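Malonyl acyl carrier protein transacylase (Streptococcus pneumoniae, PDB 3IM8) probably catalyses the transfer of the malonyl group from malonyl-CoA to holo acyl carrier protein, releasing coenzyme A, a step in fatty acid synthesis. Local coordinates at residues A[5-10]-A[256-261]; A[64-69]-A[106-111]; A[84-89]-A[98-103]. All blocks are in the same frame, centred on the assembly; numbering follows the deposited sequence.

Interaction 1. Residues A[5-10]-A[256-261]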
loop_
_atom_site.group_PDB
_atom_site.type_symbol
_atom_site.label_atom_id
_atom_site.label_comp_id
_atom_site.label_asym_id
_atom_site.label_seq_id
_atom_site.Cartn_x
_atom_site.Cartn_y
_atom_site.Cartn_z
ATOM N N ALA A 5 -0.467 -0.277 16.347
ATOM C CA ALA A 5 0.065 0.028 14.980
ATOM C C ALA A 5 -0.996 0.602 14.019
ATOM O O ALA A 5 -2.129 0.107 13.995
ATOM C CB ALA A 5 0.702 -1.209 14.366
ATOM N N PHE A 6 -0.634 1.654 13.261
ATOM C CA PHE A 6 -1.480 2.179 12.168
ATOM C C PHE A 6 -1.034 1.495 10.858
ATOM O O PHE A 6 0.164 1.429 10.536
ATOM C CB PHE A 6 -1.411 3.706 12.040
ATOM C CG PHE A 6 -2.108 4.480 13.171
ATOM C CD1 PHE A 6 -2.653 3.834 14.294
ATOM C CD2 PHE A 6 -2.197 5.858 13.105
ATOM C CE1 PHE A 6 -3.286 4.580 15.322
ATOM C CE2 PHE A 6 -2.823 6.607 14.107
ATOM C CZ PHE A 6 -3.364 5.967 15.223
ATOM N N LEU A 7 -2.009 0.978 10.122
ATOM C CA LEU A 7 -1.751 0.276 8.885
ATOM C C LEU A 7 -2.340 1.149 7.778
ATOM O O LEU A 7 -3.551 1.382 7.743
ATOM C CB LEU A 7 -2.447 -1.052 8.933
ATOM C CG LEU A 7 -2.006 -1.990 10.065
ATOM C CD1 LEU A 7 -2.826 -3.268 10.014
ATOM C CD2 LEU A 7 -0.496 -2.309 10.096
ATOM N N PHE A 8 -1.513 1.601 6.843
ATOM C CA PHE A 8 -2.046 2.554 5.837
ATOM C C PHE A 8 -2.469 1.904 4.497
ATOM O O PHE A 8 -1.724 1.158 3.908
ATOM C CB PHE A 8 -1.059 3.674 5.601
ATOM C CG PHE A 8 -0.885 4.609 6.784
ATOM C CD1 PHE A 8 -0.090 4.254 7.858
ATOM C CD2 PHE A 8 -1.459 5.873 6.776
ATOM C CE1 PHE A 8 0.098 5.129 8.940
ATOM C CE2 PHE A 8 -1.271 6.755 7.810
ATOM C CZ PHE A 8 -0.498 6.388 8.915
ATOM N N ALA A 9 -3.686 2.215 4.038
ATOM C CA ALA A 9 -4.214 1.843 2.724
ATOM C C ALA A 9 -3.277 1.992 1.517
ATOM O O ALA A 9 -2.492 2.929 1.449
ATOM C CB ALA A 9 -5.552 2.653 2.436
ATOM N N GLY A 10 -3.426 1.065 0.564
ATOM C CA GLY A 10 -2.793 1.121 -0.754
ATOM C C GLY A 10 -3.699 1.437 -1.936
ATOM O O GLY A 10 -4.923 1.624 -1.816
ATOM N N GLU A 256 4.192 -11.201 6.980
ATOM C CA GLU A 256 5.466 -11.226 7.708
ATOM C C GLU A 256 5.651 -9.941 8.467
ATOM O O GLU A 256 6.143 -9.963 9.596
ATOM C CB GLU A 256 6.622 -11.371 6.747
ATOM C CG GLU A 256 6.715 -12.758 6.138
ATOM C CD GLU A 256 7.622 -12.740 4.942
ATOM O OE1 GLU A 256 7.127 -13.105 3.811
ATOM O OE2 GLU A 256 8.793 -12.300 5.158
ATOM N N SER A 257 5.272 -8.822 7.841
ATOM C CA SER A 257 5.303 -7.524 8.509
ATOM C C SER A 257 4.376 -7.467 9.748
ATOM O O SER A 257 4.736 -6.860 10.763
ATOM C CB SER A 257 4.952 -6.403 7.522
ATOM O OG SER A 257 5.868 -6.432 6.452
ATOM N N ILE A 258 3.185 -8.055 9.645
ATOM C CA ILE A 258 2.247 -8.112 10.778
ATOM C C ILE A 258 2.838 -8.977 11.911
ATOM O O ILE A 258 2.648 -8.679 13.101
ATOM C CB ILE A 258 0.858 -8.668 10.383
ATOM C CG1 ILE A 258 0.131 -7.779 9.364
ATOM C CG2 ILE A 258 -0.032 -8.785 11.653
ATOM C CD1 ILE A 258 -0.218 -6.373 9.884
ATOM N N GLY A 259 3.546 -10.038 11.542
ATOM C CA GLY A 259 4.326 -10.857 12.519
ATOM C C GLY A 259 5.452 -10.134 13.271
ATOM O O GLY A 259 5.611 -10.326 14.462
ATOM N N VAL A 260 6.239 -9.301 12.577
ATOM C CA VAL A 260 7.152 -8.370 13.219
ATOM C C VAL A 260 6.446 -7.417 14.216
ATOM O O VAL A 260 6.973 -7.174 15.329
ATOM C CB VAL A 260 7.978 -7.540 12.169
ATOM C CG1 VAL A 260 8.702 -6.345 12.818
ATOM C CG2 VAL A 260 8.992 -8.449 11.426
ATOM N N MET A 261 5.292 -6.851 13.841
ATOM C CA MET A 261 4.581 -6.014 14.799
ATOM C C MET A 261 4.056 -6.827 16.024
ATOM O O MET A 261 4.178 -6.383 17.143
ATOM C CB MET A 261 3.445 -5.205 14.130
ATOM C CG MET A 261 3.911 -4.365 12.975
ATOM S SD MET A 261 2.522 -3.730 12.077
ATOM C CE MET A 261 3.029 -2.069 11.815
#

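Interaction 2. Residues A[64-69]-A[106-111]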
loop_
_atom_site.group_PDB
_atom_site.type_symbol
_atom_site.label_atom_id
_atom_site.label_comp_id
_atom_site.label_asym_id
_atom_site.label_seq_id
_atom_site.Cartn_x
_atom_site.Cartn_y
_atom_site.Cartn_z
ATOM N N ALA A 64 -3.770 11.076 -4.326
ATOM C CA ALA A 64 -5.117 11.204 -3.756
ATOM C C ALA A 64 -5.235 10.422 -2.486
ATOM O O ALA A 64 -5.676 10.958 -1.484
ATOM C CB ALA A 64 -6.226 10.718 -4.755
ATOM N N ILE A 65 -4.848 9.137 -2.544
ATOM C CA ILE A 65 -4.915 8.265 -1.364
ATOM C C ILE A 65 -3.919 8.784 -0.311
ATOM O O ILE A 65 -4.251 8.902 0.849
ATOM C CB ILE A 65 -4.589 6.783 -1.708
ATOM C CG1 ILE A 65 -5.744 6.161 -2.473
ATOM C CG2 ILE A 65 -4.346 5.935 -0.392
ATOM C CD1 ILE A 65 -5.367 4.935 -3.224
ATOM N N LEU A 66 -2.681 9.078 -0.716
ATOM C CA LEU A 66 -1.718 9.508 0.315
ATOM C C LEU A 66 -2.202 10.735 1.118
ATOM O O LEU A 66 -2.088 10.772 2.336
ATOM C CB LEU A 66 -0.313 9.756 -0.270
ATOM C CG LEU A 66 0.692 10.348 0.743
ATOM C CD1 LEU A 66 1.994 9.511 0.817
ATOM C CD2 LEU A 66 0.973 11.868 0.521
ATOM N N ALA A 67 -2.734 11.735 0.426
ATOM C CA ALA A 67 -3.215 12.951 1.055
ATOM C C ALA A 67 -4.392 12.623 1.955
ATOM O O ALA A 67 -4.469 13.122 3.069
ATOM C CB ALA A 67 -3.629 13.951 -0.002
ATOM N N THR A 68 -5.298 11.762 1.474
ATOM C CA THR A 68 -6.464 11.357 2.246
ATOM C C THR A 68 -6.077 10.577 3.498
ATOM O O THR A 68 -6.500 10.900 4.578
ATOM C CB THR A 68 -7.377 10.540 1.403
ATOM O OG1 THR A 68 -7.858 11.364 0.330
ATOM C CG2 THR A 68 -8.554 10.063 2.263
ATOM N N SER A 69 -5.233 9.576 3.332
ATOM C CA SER A 69 -4.700 8.820 4.455
ATOM C C SER A 69 -3.946 9.653 5.478
ATOM O O SER A 69 -4.198 9.510 6.668
ATOM C CB SER A 69 -3.768 7.739 3.938
ATOM O OG SER A 69 -4.517 6.875 3.108
ATOM N N GLU A 106 4.594 17.379 2.356
ATOM C CA GLU A 106 4.668 18.027 1.038
ATOM C C GLU A 106 5.664 17.350 0.074
ATOM O O GLU A 106 5.389 17.197 -1.126
ATOM C CB GLU A 106 4.928 19.542 1.216
ATOM C CG GLU A 106 3.665 20.245 1.674
ATOM C CD GLU A 106 3.866 21.644 2.226
ATOM O OE1 GLU A 106 4.508 21.784 3.295
ATOM O OE2 GLU A 106 3.312 22.604 1.653
ATOM N N ASP A 107 6.801 16.911 0.602
ATOM C CA ASP A 107 7.725 16.061 -0.157
ATOM C C ASP A 107 7.049 14.760 -0.668
ATOM O O ASP A 107 7.257 14.354 -1.817
ATOM C CB ASP A 107 8.904 15.651 0.726
ATOM C CG ASP A 107 9.954 16.738 0.844
ATOM O OD1 ASP A 107 9.855 17.720 0.089
ATOM O OD2 ASP A 107 10.848 16.628 1.733
ATOM N N ALA A 108 6.272 14.119 0.218
ATOM C CA ALA A 108 5.605 12.860 -0.074
ATOM C C ALA A 108 4.650 13.060 -1.239
ATOM O O ALA A 108 4.641 12.306 -2.187
ATOM C CB ALA A 108 4.823 12.397 1.155
ATOM N N VAL A 109 3.836 14.097 -1.158
ATOM C CA VAL A 109 2.847 14.360 -2.179
ATOM C C VAL A 109 3.518 14.484 -3.545
ATOM O O VAL A 109 3.044 13.836 -4.500
ATOM C CB VAL A 109 2.058 15.621 -1.854
ATOM C CG1 VAL A 109 1.082 15.934 -2.962
ATOM C CG2 VAL A 109 1.280 15.422 -0.530
ATOM N N ALA A 110 4.589 15.293 -3.663
ATOM C CA ALA A 110 5.213 15.429 -4.979
ATOM C C ALA A 110 5.818 14.072 -5.414
ATOM O O ALA A 110 5.715 13.685 -6.572
ATOM C CB ALA A 110 6.291 16.538 -5.005
ATOM N N LEU A 111 6.427 13.354 -4.476
ATOM C CA LEU A 111 7.154 12.161 -4.780
ATOM C C LEU A 111 6.253 11.035 -5.255
ATOM O O LEU A 111 6.663 10.258 -6.147
ATOM C CB LEU A 111 7.865 11.715 -3.536
ATOM C CG LEU A 111 8.631 10.433 -3.464
ATOM C CD1 LEU A 111 9.705 10.380 -4.578
ATOM C CD2 LEU A 111 9.225 10.431 -2.042
#

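Interaction 3. Residues A[84-89]-A[98-103]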
loop_
_atom_site.group_PDB
_atom_site.type_symbol
_atom_site.label_atom_id
_atom_site.label_comp_id
_atom_site.label_asym_id
_atom_site.label_seq_id
_atom_site.Cartn_x
_atom_site.Cartn_y
_atom_site.Cartn_z
ATOM N N ASP A 84 2.427 3.398 17.754
ATOM C CA ASP A 84 3.733 2.951 18.256
ATOM C C ASP A 84 4.609 2.390 17.141
ATOM O O ASP A 84 5.860 2.384 17.225
ATOM C CB ASP A 84 3.534 1.916 19.389
ATOM C CG ASP A 84 2.761 2.517 20.574
ATOM O OD1 ASP A 84 3.301 3.436 21.192
ATOM O OD2 ASP A 84 1.600 2.145 20.834
ATOM N N MET A 85 3.950 1.910 16.090
ATOM C CA MET A 85 4.623 1.389 14.879
ATOM C C MET A 85 3.704 1.641 13.694
ATOM O O MET A 85 2.485 1.705 13.869
ATOM C CB MET A 85 4.890 -0.134 14.965
ATOM C CG MET A 85 5.727 -0.570 16.138
ATOM S SD MET A 85 6.273 -2.289 16.056
ATOM C CE MET A 85 7.193 -2.298 14.564
ATOM N N VAL A 86 4.272 1.757 12.496
ATOM C CA VAL A 86 3.473 1.914 11.273
ATOM C C VAL A 86 3.910 0.967 10.158
ATOM O O VAL A 86 4.999 0.457 10.195
ATOM C CB VAL A 86 3.487 3.364 10.718
ATOM C CG1 VAL A 86 2.920 4.356 11.749
ATOM C CG2 VAL A 86 4.907 3.771 10.248
ATOM N N ALA A 87 3.046 0.807 9.143
ATOM C CA ALA A 87 3.324 0.088 7.909
ATOM C C ALA A 87 2.196 0.534 6.970
ATOM O O ALA A 87 1.172 1.074 7.425
ATOM C CB ALA A 87 3.253 -1.454 8.134
ATOM N N GLY A 88 2.373 0.310 5.679
ATOM C CA GLY A 88 1.336 0.671 4.703
ATOM C C GLY A 88 1.535 -0.187 3.467
ATOM O O GLY A 88 2.666 -0.608 3.186
ATOM N N LEU A 89 0.451 -0.449 2.736
ATOM C CA LEU A 89 0.507 -1.329 1.569
ATOM C C LEU A 89 0.981 -0.556 0.363
ATOM O O LEU A 89 0.247 0.269 -0.188
ATOM C CB LEU A 89 -0.858 -1.977 1.281
ATOM C CG LEU A 89 -1.007 -2.876 0.052
ATOM C CD1 LEU A 89 -0.388 -4.220 0.357
ATOM C CD2 LEU A 89 -2.522 -3.015 -0.363
ATOM N N VAL A 98 5.479 9.217 6.124
ATOM C CA VAL A 98 5.023 10.527 6.634
ATOM C C VAL A 98 4.607 10.446 8.103
ATOM O O VAL A 98 5.080 11.236 8.935
ATOM C CB VAL A 98 3.895 11.156 5.785
ATOM C CG1 VAL A 98 3.295 12.444 6.492
ATOM C CG2 VAL A 98 4.421 11.535 4.408
ATOM N N ALA A 99 3.774 9.459 8.440
ATOM C CA ALA A 99 3.371 9.278 9.820
ATOM C C ALA A 99 4.549 8.952 10.743
ATOM O O ALA A 99 4.528 9.317 11.895
ATOM C CB ALA A 99 2.282 8.213 9.916
ATOM N N SER A 100 5.600 8.301 10.230
ATOM C CA SER A 100 6.680 7.849 11.093
ATOM C C SER A 100 7.714 8.922 11.272
ATOM O O SER A 100 8.735 8.684 11.923
ATOM C CB SER A 100 7.345 6.583 10.527
ATOM O OG SER A 100 7.924 6.914 9.278
ATOM N N GLY A 101 7.463 10.093 10.684
ATOM C CA GLY A 101 8.297 11.279 10.861
ATOM C C GLY A 101 9.419 11.365 9.847
ATOM O O GLY A 101 10.038 12.437 9.687
ATOM N N ALA A 102 9.713 10.256 9.163
ATOM C CA ALA A 102 10.847 10.232 8.229
ATOM C C ALA A 102 10.677 11.010 6.907
ATOM O O ALA A 102 11.648 11.552 6.361
ATOM C CB ALA A 102 11.307 8.816 7.952
ATOM N N LEU A 103 9.460 11.081 6.395
ATOM C CA LEU A 103 9.199 11.807 5.137
ATOM C C LEU A 103 8.286 13.027 5.352
ATOM O O LEU A 103 7.210 12.888 5.955
ATOM C CB LEU A 103 8.619 10.825 4.103
ATOM C CG LEU A 103 8.085 11.271 2.735
ATOM C CD1 LEU A 103 9.159 11.980 1.958
ATOM C CD2 LEU A 103 7.612 9.993 2.009
#

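Interaction 1. Residues A[5-10]-A[256-261]
M261 reaches from its helix to the strand and lays its thioether end in the hollow between A5 and L7. The methyl makes the tighter fit, with M261 CE 3.6 Å from A5 CB, and the sulfur lies next to it, M261 SD being 3.9 Å from L7 CD2. A bend at the last torsion of the methionine (chi3 136°) turns the methyl out of line with the rest of the chain, and A5, with nothing beyond CB, leaves room for it. M261 and L7 run alongside each other, pointing opposite ways and meeting along their flanks. The second bump is the end of I258: its CD1 sits at the fork of the leucine, 4.1 Å from L7 CD1 and equally far from L7 CD2, the two chains roughly perpendicular. This is sheet-against-helix packing in an α/β core. Strand 4-8 lies inside a parallel sheet, between 85-88 and 268-272, and the segment of helix 254-263 runs nearly antiparallel to it, at 165°, with the axes 11.1 Å apart. Helix 277-285 packs on the same leucine and isoleucine, L278 and V282 on L7, V282 and I285 on I258. F6 and F8 leave from the other face of the strand, where F8 packs on helix 92-99.

Interaction 2. Residues A[64-69]-A[106-111]
L66 meets A108 and V109 through methyl groups alone; the flat group beside the contact is the carbonyl of A64, one turn before T68 on the leucine's own helix. Its two faces are both used, T68 OG1 and T68 N approaching A64 O from opposite sides of the plane. The hydroxyl bond, 2.9 Å from T68 OG1 to A64 O, comes in 30° off that plane with a C=O...donor angle of 149°, tying the threonine back to its own helix. Between the helices, methyl groups meet methyl groups. L66 CG stands anti to the backbone N (chi1 174°), which carries the fork of the leucine out to the other helix. There L66 CD2 does most of the touching: it lies 3.7 Å from V109 CG2 and 3.9 Å from A108 CB. The second branch only brushes the alanine, L66 CD1 being 4.1 Å from A108 CB. The leucine and valine side chains meet at a slant. The contact thus joins two long helices of the acyltransferase domain, 58-78 and 105-122, through aliphatic carbons alone. Y94 and S95 of helix 92-99, which follows the predicted active-site S90, also pack on L66, V98 packs on A108, and L40 of helix 27-40 touches V109. The side chain of L66 is about 11 Å from that of S90.

Interaction 3. Residues A[84-89]-A[98-103]
The two methyl groups of V86 meet different residues at the end of helix 92-99. CG1 lies anti to the carbonyl carbon (chi1 -60°), and CG2 is left flanked by both the backbone N and the carbonyl carbon. From there V86 CG2 comes to 3.7 Å from S100 CB, the closest approach between the two segments. V86 CG1 packs more loosely, 4.3 Å from A99 CB. S100 offers the valine its CB, while its hydroxyl, with chi1 of 63°, folds back on the preceding helical turn, where L97 O is the main hydrogen-bond partner of S100 OG and A96 O a second acceptor within bonding distance. The polar end is thus satisfied within the helix and the apolar carbon is left to the strand. The chain then leaves the helix at G101, whose phi is positive (89°), and G101 N still reaches V98 O at 3.2 Å. Segment 84-89 holds G88, the first residue of a G88, S90, G92 pattern consistent with a GxSxG nucleophile elbow, in which a strand leads through a sharp turn into a helix; S90 is the predicted active-site serine, and the helix that follows ends at A99. V86 also packs on A96, so the helix lies against its own preceding strand. F8 of the neighbouring strand 4-8 touches both V86 and A99, and beyond the helix V98 packs on F105 of helix 105-122.

All three contacts are buried and apolar; none is a surface contact. Interactions 1 and 3 share the parallel sheet, through its neighbouring strands 4-8 and 85-88: F8 N lies 2.8 Å from A87 O and F8 O 2.9 Å from L89 N, both probable hydrogen bonds. Strand 4-8 turns one face to the helix of interaction 1 and the other to that of interaction 3. Interaction 2 is helix against helix, away from the sheet strands that the other two use, and meets interaction 3 where A108 CB is 3.8 Å from L103 CD2. Methionine sulfur appears in interaction 1 alone, a serine carbon in interaction 3, and purely aliphatic groups in interaction 2. Along the chain, interaction 3 is nested within interaction 2, and both within interaction 1.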